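Long-range contacts in BtGH115A (Bacteroides thetaiotaomicron, PDB 5BY3), which hydrolyses 4-O-methyl-alpha-glucuronic acid linkages in decorated arabinogalactans as a member of glycoside hydrolase family 115: residues Q26-A31 against G66-G71; S87-K92 against V107-D112. All coordinates share one frame; numbering follows the deposited sequence.

Contact 1: residues Q26-A31 against G66-G71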
ATOM      1  N   GLN A  26     -14.958 -36.961  -0.274  1.00 45.45           N
ATOM      2  CA  GLN A  26     -16.422 -37.032  -0.144  1.00 50.03           C
ATOM      3  C   GLN A  26     -17.115 -35.711  -0.484  1.00 52.60           C
ATOM      4  O   GLN A  26     -16.579 -34.652  -0.139  1.00 55.33           O
ATOM      5  CB  GLN A  26     -16.820 -37.423   1.288  1.00 50.50           C
ATOM      6  CG  GLN A  26     -17.045 -38.906   1.470  1.00 52.33           C
ATOM      7  CD  GLN A  26     -17.136 -39.331   2.913  1.00 53.72           C
ATOM      8  OE1 GLN A  26     -17.718 -38.629   3.755  1.00 53.58           O
ATOM      9  NE2 GLN A  26     -16.576 -40.513   3.211  1.00 51.32           N
ATOM     10  N   PRO A  27     -18.319 -35.762  -1.110  1.00 48.63           N
ATOM     11  CA  PRO A  27     -19.000 -34.517  -1.427  1.00 51.23           C
ATOM     12  C   PRO A  27     -19.565 -33.855  -0.169  1.00 51.98           C
ATOM     13  O   PRO A  27     -19.594 -34.469   0.916  1.00 44.35           O
ATOM     14  CB  PRO A  27     -20.149 -34.956  -2.370  1.00 52.02           C
ATOM     15  CG  PRO A  27     -20.025 -36.429  -2.543  1.00 48.99           C
ATOM     16  CD  PRO A  27     -19.191 -36.916  -1.399  1.00 52.25           C
ATOM     17  N   VAL A  28     -20.018 -32.617  -0.319  1.00 50.75           N
ATOM     18  CA  VAL A  28     -20.576 -31.880   0.806  1.00 50.81           C
ATOM     19  C   VAL A  28     -21.741 -31.024   0.343  1.00 47.34           C
ATOM     20  O   VAL A  28     -21.626 -30.352  -0.687  1.00 42.31           O
ATOM     21  CB  VAL A  28     -19.494 -31.035   1.525  1.00 54.28           C
ATOM     22  CG1 VAL A  28     -18.724 -30.149   0.550  1.00 49.35           C
ATOM     23  CG2 VAL A  28     -20.101 -30.214   2.661  1.00 50.10           C
ATOM     24  N   ALA A  29     -22.849 -31.072   1.096  1.00 44.38           N
ATOM     25  CA  ALA A  29     -24.072 -30.307   0.754  1.00 46.13           C
ATOM     26  C   ALA A  29     -24.096 -28.937   1.439  1.00 50.96           C
ATOM     27  O   ALA A  29     -23.851 -28.802   2.666  1.00 40.68           O
ATOM     28  CB  ALA A  29     -25.344 -31.086   1.104  1.00 48.11           C
ATOM     29  N   ILE A  30     -24.400 -27.923   0.635  1.00 50.47           N
ATOM     30  CA  ILE A  30     -24.405 -26.567   1.109  1.00 52.08           C
ATOM     31  C   ILE A  30     -25.783 -25.924   0.906  1.00 48.77           C
ATOM     32  O   ILE A  30     -26.269 -25.871  -0.200  1.00 48.29           O
ATOM     33  CB  ILE A  30     -23.243 -25.738   0.502  1.00 53.04           C
ATOM     34  CG1 ILE A  30     -21.886 -26.510   0.627  1.00 53.33           C
ATOM     35  CG2 ILE A  30     -23.198 -24.391   1.209  1.00 53.79           C
ATOM     36  CD1 ILE A  30     -20.604 -25.770   0.237  1.00 46.83           C
ATOM     37  N   ALA A  31     -26.389 -25.458   2.002  1.00 49.01           N
ATOM     38  CA  ALA A  31     -27.718 -24.848   2.023  1.00 52.70           C
ATOM     39  C   ALA A  31     -27.631 -23.321   1.893  1.00 59.47           C
ATOM     40  O   ALA A  31     -27.005 -22.657   2.724  1.00 63.88           O
ATOM     41  CB  ALA A  31     -28.413 -25.230   3.314  1.00 46.73           C
ATOM     42  N   GLY A  66     -28.443 -29.085   4.171  1.00 76.86           N
ATOM     43  CA  GLY A  66     -26.986 -29.045   4.108  1.00 66.22           C
ATOM     44  C   GLY A  66     -26.295 -29.392   5.407  1.00 61.22           C
ATOM     45  O   GLY A  66     -26.888 -29.300   6.482  1.00 63.66           O
ATOM     46  N   ASN A  67     -25.040 -29.822   5.292  1.00 59.43           N
ATOM     47  CA  ASN A  67     -24.113 -29.843   6.429  1.00 62.64           C
ATOM     48  C   ASN A  67     -23.381 -28.508   6.703  1.00 52.20           C
ATOM     49  O   ASN A  67     -22.910 -28.294   7.816  1.00 49.69           O
ATOM     50  CB  ASN A  67     -23.147 -31.031   6.346  1.00 72.91           C
ATOM     51  CG  ASN A  67     -23.581 -32.183   7.234  1.00 85.00           C
ATOM     52  OD1 ASN A  67     -23.448 -32.120   8.461  1.00 89.66           O
ATOM     53  ND2 ASN A  67     -24.103 -33.244   6.621  1.00 85.45           N
ATOM     54  N   ILE A  68     -23.294 -27.644   5.683  1.00 44.85           N
ATOM     55  CA  ILE A  68     -22.890 -26.247   5.813  1.00 49.36           C
ATOM     56  C   ILE A  68     -24.106 -25.432   5.406  1.00 53.54           C
ATOM     57  O   ILE A  68     -24.548 -25.528   4.260  1.00 56.09           O
ATOM     58  CB  ILE A  68     -21.711 -25.828   4.878  1.00 49.53           C
ATOM     59  CG1 ILE A  68     -20.428 -26.627   5.152  1.00 52.36           C
ATOM     60  CG2 ILE A  68     -21.443 -24.325   4.972  1.00 43.82           C
ATOM     61  CD1 ILE A  68     -19.338 -26.438   4.106  1.00 47.25           C
ATOM     62  N   ILE A  69     -24.619 -24.623   6.336  1.00 55.70           N
ATOM     63  CA  ILE A  69     -25.759 -23.732   6.095  1.00 57.14           C
ATOM     64  C   ILE A  69     -25.237 -22.286   6.018  1.00 59.83           C
ATOM     65  O   ILE A  69     -24.438 -21.869   6.878  1.00 65.05           O
ATOM     66  CB  ILE A  69     -26.808 -23.808   7.249  1.00 61.12           C
ATOM     67  CG1 ILE A  69     -27.025 -25.245   7.809  1.00 67.57           C
ATOM     68  CG2 ILE A  69     -28.093 -23.088   6.856  1.00 60.33           C
ATOM     69  CD1 ILE A  69     -27.973 -26.167   7.044  1.00 72.27           C
ATOM     70  N   VAL A  70     -25.682 -21.516   5.017  1.00 54.55           N
ATOM     71  CA  VAL A  70     -25.250 -20.120   4.887  1.00 52.47           C
ATOM     72  C   VAL A  70     -26.399 -19.159   4.606  1.00 54.58           C
ATOM     73  O   VAL A  70     -27.270 -19.447   3.777  1.00 49.58           O
ATOM     74  CB  VAL A  70     -24.105 -19.910   3.847  1.00 50.96           C
ATOM     75  CG1 VAL A  70     -23.128 -21.080   3.821  1.00 54.13           C
ATOM     76  CG2 VAL A  70     -24.638 -19.670   2.450  1.00 53.30           C
ATOM     77  N   GLY A  71     -26.378 -18.007   5.277  1.00 52.60           N
ATOM     78  CA  GLY A  71     -27.322 -16.944   4.948  1.00 54.65           C
ATOM     79  C   GLY A  71     -27.179 -15.630   5.688  1.00 58.65           C
ATOM     80  O   GLY A  71     -26.523 -15.526   6.744  1.00 55.49           O
TER

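Contact 2: residues S87-K92 against V107-D112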
ATOM      1  N   SER A  87     -27.576 -12.570  16.980  1.00 91.19           N
ATOM      2  CA  SER A  87     -28.202 -11.477  17.729  1.00 99.04           C
ATOM      3  C   SER A  87     -27.168 -10.386  17.703  1.00103.95           C
ATOM      4  O   SER A  87     -27.474  -9.235  17.382  1.00116.15           O
ATOM      5  CB  SER A  87     -28.482 -11.854  19.203  1.00104.52           C
ATOM      6  OG  SER A  87     -29.636 -12.668  19.356  1.00100.77           O
ATOM      7  N   ALA A  88     -25.933 -10.783  18.020  1.00 92.96           N
ATOM      8  CA  ALA A  88     -24.759  -9.931  17.951  1.00 82.41           C
ATOM      9  C   ALA A  88     -24.580  -9.330  16.554  1.00 75.61           C
ATOM     10  O   ALA A  88     -23.880  -8.336  16.388  1.00 70.24           O
ATOM     11  CB  ALA A  88     -23.529 -10.715  18.381  1.00 70.93           C
ATOM     12  N   LEU A  89     -25.266  -9.922  15.577  1.00 74.64           N
ATOM     13  CA  LEU A  89     -25.196  -9.516  14.190  1.00 74.78           C
ATOM     14  C   LEU A  89     -26.227  -8.482  13.768  1.00 86.11           C
ATOM     15  O   LEU A  89     -26.018  -7.781  12.774  1.00 84.07           O
ATOM     16  CB  LEU A  89     -25.327 -10.735  13.299  1.00 65.89           C
ATOM     17  CG  LEU A  89     -24.121 -11.666  13.210  1.00 68.77           C
ATOM     18  CD1 LEU A  89     -24.600 -12.898  12.457  1.00 66.82           C
ATOM     19  CD2 LEU A  89     -22.893 -11.037  12.542  1.00 66.10           C
ATOM     20  N   LYS A  90     -27.336  -8.408  14.506  1.00 98.02           N
ATOM     21  CA  LYS A  90     -28.452  -7.503  14.193  1.00 95.07           C
ATOM     22  C   LYS A  90     -27.996  -6.039  14.010  1.00 92.05           C
ATOM     23  O   LYS A  90     -27.207  -5.530  14.833  1.00 80.04           O
ATOM     24  CB  LYS A  90     -29.531  -7.609  15.270  1.00 98.66           C
ATOM     25  CG  LYS A  90     -30.936  -7.465  14.720  1.00109.62           C
ATOM     26  CD  LYS A  90     -31.992  -7.541  15.810  1.00111.33           C
ATOM     27  CE  LYS A  90     -33.383  -7.512  15.193  1.00112.66           C
ATOM     28  NZ  LYS A  90     -34.354  -6.753  16.027  1.00108.00           N
ATOM     29  N   ASN A  91     -28.525  -5.402  12.942  1.00 89.11           N
ATOM     30  CA  ASN A  91     -28.149  -4.031  12.510  0.50 85.38           C
ATOM     31  C   ASN A  91     -26.642  -3.724  12.686  1.00 83.21           C
ATOM     32  O   ASN A  91     -26.237  -3.016  13.618  1.00 86.19           O
ATOM     33  CB  ASN A  91     -29.055  -2.957  13.171  0.50 78.20           C
ATOM     34  CG  ASN A  91     -30.161  -2.448  12.245  0.50 68.43           C
ATOM     35  OD1 ASN A  91     -30.989  -3.211  11.754  0.50 64.00           O
ATOM     36  ND2 ASN A  91     -30.183  -1.146  12.027  0.50 64.10           N
ATOM     37  N   LYS A  92     -25.823  -4.288  11.793  1.00 80.74           N
ATOM     38  CA  LYS A  92     -24.343  -4.260  11.895  1.00 79.93           C
ATOM     39  C   LYS A  92     -23.656  -4.386  10.519  1.00 76.41           C
ATOM     40  O   LYS A  92     -24.221  -4.966   9.588  1.00 73.50           O
ATOM     41  CB  LYS A  92     -23.858  -5.369  12.835  1.00 71.76           C
ATOM     42  CG  LYS A  92     -22.793  -4.917  13.802  1.00 70.37           C
ATOM     43  CD  LYS A  92     -22.120  -6.099  14.465  1.00 71.61           C
ATOM     44  CE  LYS A  92     -20.860  -5.642  15.188  1.00 82.93           C
ATOM     45  NZ  LYS A  92     -20.115  -6.763  15.823  1.00 92.15           N
ATOM     46  N   VAL A 107     -22.578 -23.307  10.481  1.00 57.09           N
ATOM     47  CA  VAL A 107     -23.514 -22.212  10.168  1.00 51.85           C
ATOM     48  C   VAL A 107     -22.701 -20.954   9.909  1.00 50.65           C
ATOM     49  O   VAL A 107     -21.809 -20.613  10.699  1.00 55.85           O
ATOM     50  CB  VAL A 107     -24.555 -21.980  11.300  1.00 53.39           C
ATOM     51  CG1 VAL A 107     -25.612 -20.924  10.906  1.00 45.83           C
ATOM     52  CG2 VAL A 107     -25.218 -23.299  11.702  1.00 48.78           C
ATOM     53  N   VAL A 108     -23.008 -20.308   8.786  1.00 47.48           N
ATOM     54  CA  VAL A 108     -22.415 -19.052   8.381  1.00 49.72           C
ATOM     55  C   VAL A 108     -23.548 -18.038   8.251  1.00 55.45           C
ATOM     56  O   VAL A 108     -24.361 -18.086   7.300  1.00 56.73           O
ATOM     57  CB  VAL A 108     -21.656 -19.151   7.023  1.00 53.92           C
ATOM     58  CG1 VAL A 108     -21.062 -17.799   6.632  1.00 52.80           C
ATOM     59  CG2 VAL A 108     -20.568 -20.224   7.034  1.00 49.49           C
ATOM     60  N   ALA A 109     -23.544 -17.097   9.190  1.00 56.89           N
ATOM     61  CA  ALA A 109     -24.590 -16.095   9.346  1.00 51.89           C
ATOM     62  C   ALA A 109     -24.014 -14.702   9.165  1.00 47.94           C
ATOM     63  O   ALA A 109     -23.291 -14.218  10.031  1.00 48.84           O
ATOM     64  CB  ALA A 109     -25.233 -16.248  10.724  1.00 48.82           C
ATOM     65  N   GLY A 110     -24.303 -14.065   8.031  1.00 49.45           N
ATOM     66  CA  GLY A 110     -23.845 -12.691   7.780  1.00 49.01           C
ATOM     67  C   GLY A 110     -24.894 -11.627   8.124  1.00 57.94           C
ATOM     68  O   GLY A 110     -26.086 -11.818   7.890  1.00 60.56           O
ATOM     69  N   SER A 111     -24.445 -10.498   8.661  1.00 57.93           N
ATOM     70  CA  SER A 111     -25.307  -9.370   9.006  1.00 55.19           C
ATOM     71  C   SER A 111     -25.918  -8.661   7.794  1.00 59.01           C
ATOM     72  O   SER A 111     -27.026  -8.106   7.892  1.00 64.32           O
ATOM     73  CB  SER A 111     -24.531  -8.370   9.856  1.00 60.23           C
ATOM     74  OG  SER A 111     -23.561  -7.660   9.091  1.00 56.98           O
ATOM     75  N   ASP A 112     -25.174  -8.652   6.682  1.00 57.54           N
ATOM     76  CA  ASP A 112     -25.629  -8.172   5.361  1.00 53.86           C
ATOM     77  C   ASP A 112     -25.034  -9.121   4.304  1.00 53.42           C
ATOM     78  O   ASP A 112     -24.516 -10.158   4.676  1.00 56.15           O
ATOM     79  CB  ASP A 112     -25.259  -6.711   5.123  1.00 54.86           C
ATOM     80  CG  ASP A 112     -23.827  -6.397   5.526  1.00 65.87           C
ATOM     81  OD1 ASP A 112     -22.906  -7.144   5.125  1.00 68.16           O
ATOM     82  OD2 ASP A 112     -23.622  -5.398   6.248  1.00 62.54           O
TER

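Contact 1: residues Q26-A31 against G66-G71
Ile30 pairs with Ile68, and Ala31 with Ile69, where strands 28-31 and 68-71 run parallel, their axes 4.7 Å apart at the closest and turned 24° from each other. Ala31 is held through both its backbone N and its O: its N donates to Ile68 O at 2.9 Å, and its O accepts from Val70 N, also at 2.9 Å. At the start of the pairing Ile68 N reaches Ala29 O at 3.3 Å in an almost straight bond, and the same oxygen receives a weak second bond from Asn67 N. Gly66 suits this turn into the strand, because a beta carbon there would run into the backbone of Ala29 to Ala31.

The side chains alternate between the faces. Ile30 and Ile68 lie alongside each other and point the same way, their CD1 methyls 4.1 Å apart. Both have CG1 beside the backbone N and opposite the carbonyl carbon (chi1 -49° for Ile30, -61° for Ile68), with the chain extended beyond, which carries the two ends in step. Val28 comes obliquely onto the same Ile68 methyl, CG2 to CD1 4.1 Å, while Ile30 CG2 meets Val70 CG1 at 4.2 Å. Helix 38-55 covers this row through Leu44 and Leu51, and Phe20 and Leu22 of strand 20-23 add to it. On the face of Ala31 and Ile69 a small residue meets a long one: the Ala31 methyl lies 3.9 Å from Ile69 CD1.

Strand 28-31, helix 38-55 and strand 59-62 form a beta-alpha-beta crossover, and strand 68-72 pairs with the other edge of 28-31. Branched aliphatic residues fit this place, favouring extended backbone while filling the layer under the helix; backbone bonds within the pair and to the flanking chains take up the polar groups, and the side chains meeting across it are apolar.

Contact 2: residues S87-K92 against V107-D112
Leu89 drives its side chain from the type I turn at 87-90 onto the end of strand 107-110, where CD1 lies 3.8 Å from Ala109 CB and 3.1 Å from Ala109 O. Its CD2 branch reaches Ser111 CB at 4.1 Å, so its two methyls rest on the chain at Ala109 and Ser111, and the small Ala109 leaves room for them. Replacing Leu89 with an alanine would probably open a gap beside Ala109 and take away the leucine's share of the packing on Met97 and Ile73. The polar half is as close: Ser111 OG donates to Lys92 O at 2.8 Å, approaching from 61° above the carbonyl plane, and bonds Ala95 N as well, so one hydroxyl ties two points of the loop. Asp112 OD2 holds Gln94 N.

The solvent side is looser. There the exposed Lys92 contributes its carbonyl and beta carbon, while its aliphatic chain leads away past Leu155, as befits a long charged residue.

Strand 96-100 flanks the contact through Met97, and helix 77-81 covers Ala109 through Ile79. Beyond Ser111, Asp112 serves as N-cap of helix 113-126, its OD1 accepting from Gly115 N.

Overall arrangement
Contacts 1 and 2 lie along the same mixed sheet, their centres 19 Å apart, and follow one another in the chain. They meet where strand 68-72 pairs with strand 106-110: Ile69 O lies 2.8 Å from Val108 N, and Gly71 N 2.9 Å from Val108 O, both probable hydrogen bonds. Contact 1 thus joins the inner parallel strands, whereas contact 2 closes a loop over the end of the next strand. Both sit well out from the middle of the molecule, their centres about 36 and 30 Å from the chain centre, and neither includes Leu404 or Asp436 of the nickel site. They shape the N-terminal sheet, separate from the eight-stranded parallel barrel.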